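Local structure of uncharacterized protein BF1032 (3NRH) at residues L157-T160 with M161-L164; S36-V39 with D40-K44. The protein is of unknown function but belongs to the DUF5063 family and forms a mainly alpha-helical two-subunit assembly. One frame throughout, in Å; residues are numbered along the deposited sequence.

Contact 1. Residues L157-T160 with M161-L164; sequences LVNT and MRAL
Leu-157 to Leu-164 make two consecutive turns of helix 135-169, joined by four i to i+4 backbone hydrogen bonds: Met-161 to Leu-157, Arg-162 to Val-158, Ala-163 to Asn-159 and Leu-164 to Thr-160, the last with N and O 2.8 Å apart. On one flank the Arg-162 chain, bent at chi2 and chi3, folds back along the preceding turn, and its NH2 donates to Asn-159 OD1 over 2.9 Å. The bond is bent (139°), and the donor stands above the amide plane, 42° out of it; OD1 also takes a hydrogen bond from Gln-155. This i to i+3 pair lies beside Tyr-93 of strand 92-94, and both residues pack on Arg-162 of the second subunit. In this mainly helical bundle, the buried faces of helix 135-169 pack on helices 35-54 and 112-131. Selenomethionine Met-161 runs alongside Leu-157, SE 3.9 Å from CD2, and lies against Leu-46 and, across the subunit interface, Tyr-50 of the second subunit. Thr-160 and Leu-164 lie side by side, pointing the same way, with Leu-164 CD1 3.7 Å from Thr-160 CG2. Chi1 of -58° puts that threonine methyl anti to the backbone N and leaves OG1 beside the backbone N, where it is hydrogen-bonded to Lys-156 O one turn back; the residue faces Ile-112, Asp-115 and Leu-116 of helix 112-131.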
loop_
_atom_site.group_PDB
_atom_site.type_symbol
_atom_site.label_atom_id
_atom_site.label_comp_id
_atom_site.label_asym_id
_atom_site.label_seq_id
_atom_site.Cartn_x
_atom_site.Cartn_y
_atom_site.Cartn_z
ATOM N N LEU A 157 -3.131 1.386 -8.836
ATOM C CA LEU A 157 -3.407 0.948 -7.476
ATOM C C LEU A 157 -2.851 1.948 -6.455
ATOM O O LEU A 157 -3.565 2.375 -5.547
ATOM C CB LEU A 157 -2.805 -0.455 -7.241
ATOM C CG LEU A 157 -3.096 -1.123 -5.887
ATOM C CD1 LEU A 157 -2.820 -2.613 -5.976
ATOM C CD2 LEU A 157 -2.245 -0.497 -4.790
ATOM N N VAL A 158 -1.584 2.332 -6.601
ATOM C CA VAL A 158 -1.001 3.281 -5.655
ATOM C C VAL A 158 -1.659 4.661 -5.743
ATOM O O VAL A 158 -1.839 5.333 -4.723
ATOM C CB VAL A 158 0.528 3.408 -5.843
ATOM C CG1 VAL A 158 1.201 2.093 -5.470
ATOM C CG2 VAL A 158 0.858 3.780 -7.268
ATOM N N ASN A 159 -2.029 5.081 -6.950
ATOM C CA ASN A 159 -2.690 6.376 -7.126
ATOM C C ASN A 159 -4.041 6.351 -6.418
ATOM O O ASN A 159 -4.427 7.313 -5.754
ATOM C CB ASN A 159 -2.920 6.692 -8.608
ATOM C CG ASN A 159 -1.635 6.982 -9.358
ATOM O OD1 ASN A 159 -0.606 7.292 -8.760
ATOM N ND2 ASN A 159 -1.695 6.899 -10.683
ATOM N N THR A 160 -4.754 5.237 -6.557
ATOM C CA THR A 160 -6.064 5.088 -5.936
ATOM C C THR A 160 -5.947 5.047 -4.419
ATOM O O THR A 160 -6.797 5.581 -3.708
ATOM C CB THR A 160 -6.766 3.805 -6.422
ATOM O OG1 THR A 160 -6.902 3.852 -7.846
ATOM C CG2 THR A 160 -8.148 3.682 -5.797
HETATM N N MSE A 161 -4.896 4.401 -3.923
HETATM C CA MSE A 161 -4.672 4.323 -2.486
HETATM C C MSE A 161 -4.491 5.722 -1.915
HETATM O O MSE A 161 -5.007 6.039 -0.840
HETATM C CB MSE A 161 -3.422 3.506 -2.179
HETATM C CG MSE A 161 -3.681 2.051 -1.906
HETATM SE SE MSE A 161 -2.050 1.207 -1.317
HETATM C CE MSE A 161 -2.079 1.776 0.516
ATOM N N ARG A 162 -3.748 6.555 -2.640
ATOM C CA ARG A 162 -3.495 7.923 -2.200
ATOM C C ARG A 162 -4.810 8.689 -2.173
ATOM O O ARG A 162 -5.117 9.389 -1.206
ATOM C CB ARG A 162 -2.528 8.637 -3.149
ATOM C CG ARG A 162 -2.060 9.988 -2.609
ATOM C CD ARG A 162 -1.759 11.011 -3.704
ATOM N NE ARG A 162 -0.905 10.490 -4.769
ATOM C CZ ARG A 162 -1.363 9.931 -5.886
ATOM N NH1 ARG A 162 -2.672 9.817 -6.094
ATOM N NH2 ARG A 162 -0.510 9.485 -6.799
ATOM N N ALA A 163 -5.583 8.554 -3.243
ATOM C CA ALA A 163 -6.867 9.234 -3.337
ATOM C C ALA A 163 -7.788 8.803 -2.198
ATOM O O ALA A 163 -8.343 9.647 -1.492
ATOM C CB ALA A 163 -7.518 8.937 -4.679
ATOM N N LEU A 164 -7.944 7.493 -2.018
ATOM C CA LEU A 164 -8.797 6.953 -0.957
ATOM C C LEU A 164 -8.304 7.327 0.433
ATOM O O LEU A 164 -9.108 7.541 1.341
ATOM C CB LEU A 164 -8.898 5.429 -1.079
ATOM C CG LEU A 164 -9.729 4.928 -2.268
ATOM C CD1 LEU A 164 -9.603 3.425 -2.396
ATOM C CD2 LEU A 164 -11.183 5.331 -2.074
#

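Contact 2. Residues S36-V39 with D40-K44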
loop_
_atom_site.group_PDB
_atom_site.type_symbol
_atom_site.label_atom_id
_atom_site.label_comp_id
_atom_site.label_asym_id
_atom_site.label_seq_id
_atom_site.Cartn_x
_atom_site.Cartn_y
_atom_site.Cartn_z
ATOM N N SER A 36 -18.393 4.577 3.973
ATOM C CA SER A 36 -17.385 4.445 5.021
ATOM C C SER A 36 -16.786 3.043 5.023
ATOM O O SER A 36 -15.567 2.879 5.098
ATOM C CB SER A 36 -17.987 4.761 6.395
ATOM O OG SER A 36 -19.091 3.919 6.690
ATOM N N THR A 37 -17.647 2.037 4.929
ATOM C CA THR A 37 -17.201 0.650 4.916
ATOM C C THR A 37 -16.393 0.362 3.654
ATOM O O THR A 37 -15.380 -0.339 3.698
ATOM C CB THR A 37 -18.400 -0.311 4.980
ATOM O OG1 THR A 37 -19.179 -0.015 6.144
ATOM C CG2 THR A 37 -17.921 -1.753 5.059
ATOM N N PHE A 38 -16.846 0.909 2.530
ATOM C CA PHE A 38 -16.162 0.719 1.257
ATOM C C PHE A 38 -14.746 1.287 1.311
ATOM O O PHE A 38 -13.777 0.613 0.957
ATOM C CB PHE A 38 -16.925 1.413 0.127
ATOM C CG PHE A 38 -16.255 1.288 -1.207
ATOM C CD1 PHE A 38 -16.304 0.090 -1.913
ATOM C CD2 PHE A 38 -15.533 2.349 -1.739
ATOM C CE1 PHE A 38 -15.641 -0.049 -3.130
ATOM C CE2 PHE A 38 -14.865 2.220 -2.955
ATOM C CZ PHE A 38 -14.919 1.019 -3.651
ATOM N N VAL A 39 -14.635 2.536 1.749
ATOM C CA VAL A 39 -13.341 3.194 1.829
ATOM C C VAL A 39 -12.387 2.502 2.799
ATOM O O VAL A 39 -11.236 2.237 2.454
ATOM C CB VAL A 39 -13.504 4.676 2.233
ATOM C CG1 VAL A 39 -12.137 5.306 2.500
ATOM C CG2 VAL A 39 -14.214 5.431 1.116
ATOM N N ASP A 40 -12.863 2.209 4.006
ATOM C CA ASP A 40 -12.024 1.554 5.010
ATOM C C ASP A 40 -11.469 0.212 4.543
ATOM O O ASP A 40 -10.292 -0.090 4.758
ATOM C CB ASP A 40 -12.802 1.323 6.311
ATOM C CG ASP A 40 -13.125 2.609 7.037
ATOM O OD1 ASP A 40 -12.368 3.586 6.873
ATOM O OD2 ASP A 40 -14.125 2.636 7.787
ATOM N N THR A 41 -12.319 -0.595 3.915
ATOM C CA THR A 41 -11.902 -1.915 3.455
ATOM C C THR A 41 -10.965 -1.889 2.254
ATOM O O THR A 41 -10.019 -2.677 2.183
ATOM C CB THR A 41 -13.110 -2.785 3.099
ATOM O OG1 THR A 41 -13.990 -2.852 4.226
ATOM C CG2 THR A 41 -12.654 -4.193 2.730
ATOM N N THR A 42 -11.226 -0.984 1.316
ATOM C CA THR A 42 -10.390 -0.883 0.130
ATOM C C THR A 42 -8.971 -0.475 0.517
ATOM O O THR A 42 -8.003 -0.897 -0.119
ATOM C CB THR A 42 -10.963 0.133 -0.876
ATOM O OG1 THR A 42 -12.317 -0.222 -1.197
ATOM C CG2 THR A 42 -10.140 0.125 -2.162
ATOM N N LEU A 43 -8.844 0.333 1.566
ATOM C CA LEU A 43 -7.527 0.771 2.017
ATOM C C LEU A 43 -6.750 -0.359 2.688
ATOM O O LEU A 43 -5.556 -0.228 2.951
ATOM C CB LEU A 43 -7.655 1.969 2.962
ATOM C CG LEU A 43 -8.008 3.268 2.230
ATOM C CD1 LEU A 43 -8.353 4.375 3.222
ATOM C CD2 LEU A 43 -6.834 3.668 1.349
ATOM N N LYS A 44 -7.432 -1.467 2.969
ATOM C CA LYS A 44 -6.778 -2.630 3.561
ATOM C C LYS A 44 -6.484 -3.650 2.457
ATOM O O LYS A 44 -5.405 -4.255 2.424
ATOM C CB LYS A 44 -7.661 -3.266 4.640
ATOM C CG LYS A 44 -7.846 -2.381 5.865
ATOM C CD LYS A 44 -8.821 -2.975 6.864
ATOM C CE LYS A 44 -9.132 -1.961 7.961
ATOM N NZ LYS A 44 -10.119 -2.467 8.948
HETATM O O HOH W 1 -13.797 5.536 5.787
#
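Helix 35-54 runs through Ser-36 to Lys-44 with four i to i+4 backbone bonds crossing from 36-39 to 40-44, from Asp-40, Thr-41, Thr-42 and Leu-43 to Ser-36, Thr-37, Phe-38 and Val-39. Two neighbouring carbonyls carry a second load. Thr-41 OG1 donates to Thr-37 O at 2.9 Å while its own backbone N reaches the same oxygen from the opposite face of the carbonyl plane. One residue on, Thr-42 repeats the grip on Phe-38 O, with OG1 at 2.7 Å and 35° above the plane. In both threonines chi1 near -55° sets the hydroxyl beside the backbone N, turned back toward the preceding turn. Thr-42 OG1 also sits over the centre of the Phe-38 ring, 3.7 Å above its plane. The ring meets Phe-26 with about 15° between planes and packs on Leu-27, Leu-83 and Ile-86 of helices 11-28 and 73-87. On another side Asp-40 leans back over the first turn: a water bridges its OD1, at 2.7 Å, to Ser-36 O, and OD1 also forms a salt bridge with Lys-168. Val-39 and Leu-43 lie side by side, CG1 of the one 4.0 Å from CD1 of the other, and both side chains touch Lys-168; Leu-43 also touches Tyr-50 of the second subunit. Double occupation of an i-4 carbonyl by the hydroxyl and N-H of one residue is the familiar way threonines inside an alpha-helix satisfy their side-chain hydroxyls, here in a helix of a bundle that packs on helices 11-28, 73-87 and 135-169.

Contacts 1 and 2 lie on helices 135-169 and 35-54, which pack against each other; their centres are about 12 Å apart. Leu-164 is the main meeting point: its CD1 is 3.4 Å from Thr-42 CG2, and its CB is 3.6 Å from Leu-43 CD2. That same leucine methyl, Leu-43 CD2, lies 3.7 Å from Met-161 O, about one turn before Leu-164 on helix 135-169. The last touch, Leu-164 O to Val-39 CG1 at 3.9 Å, carries the seam toward the start of helix 35-54. All these touches are packing. Both contacts also reach the second subunit, so this helix pair contributes to the subunit interface as well as to the bundle.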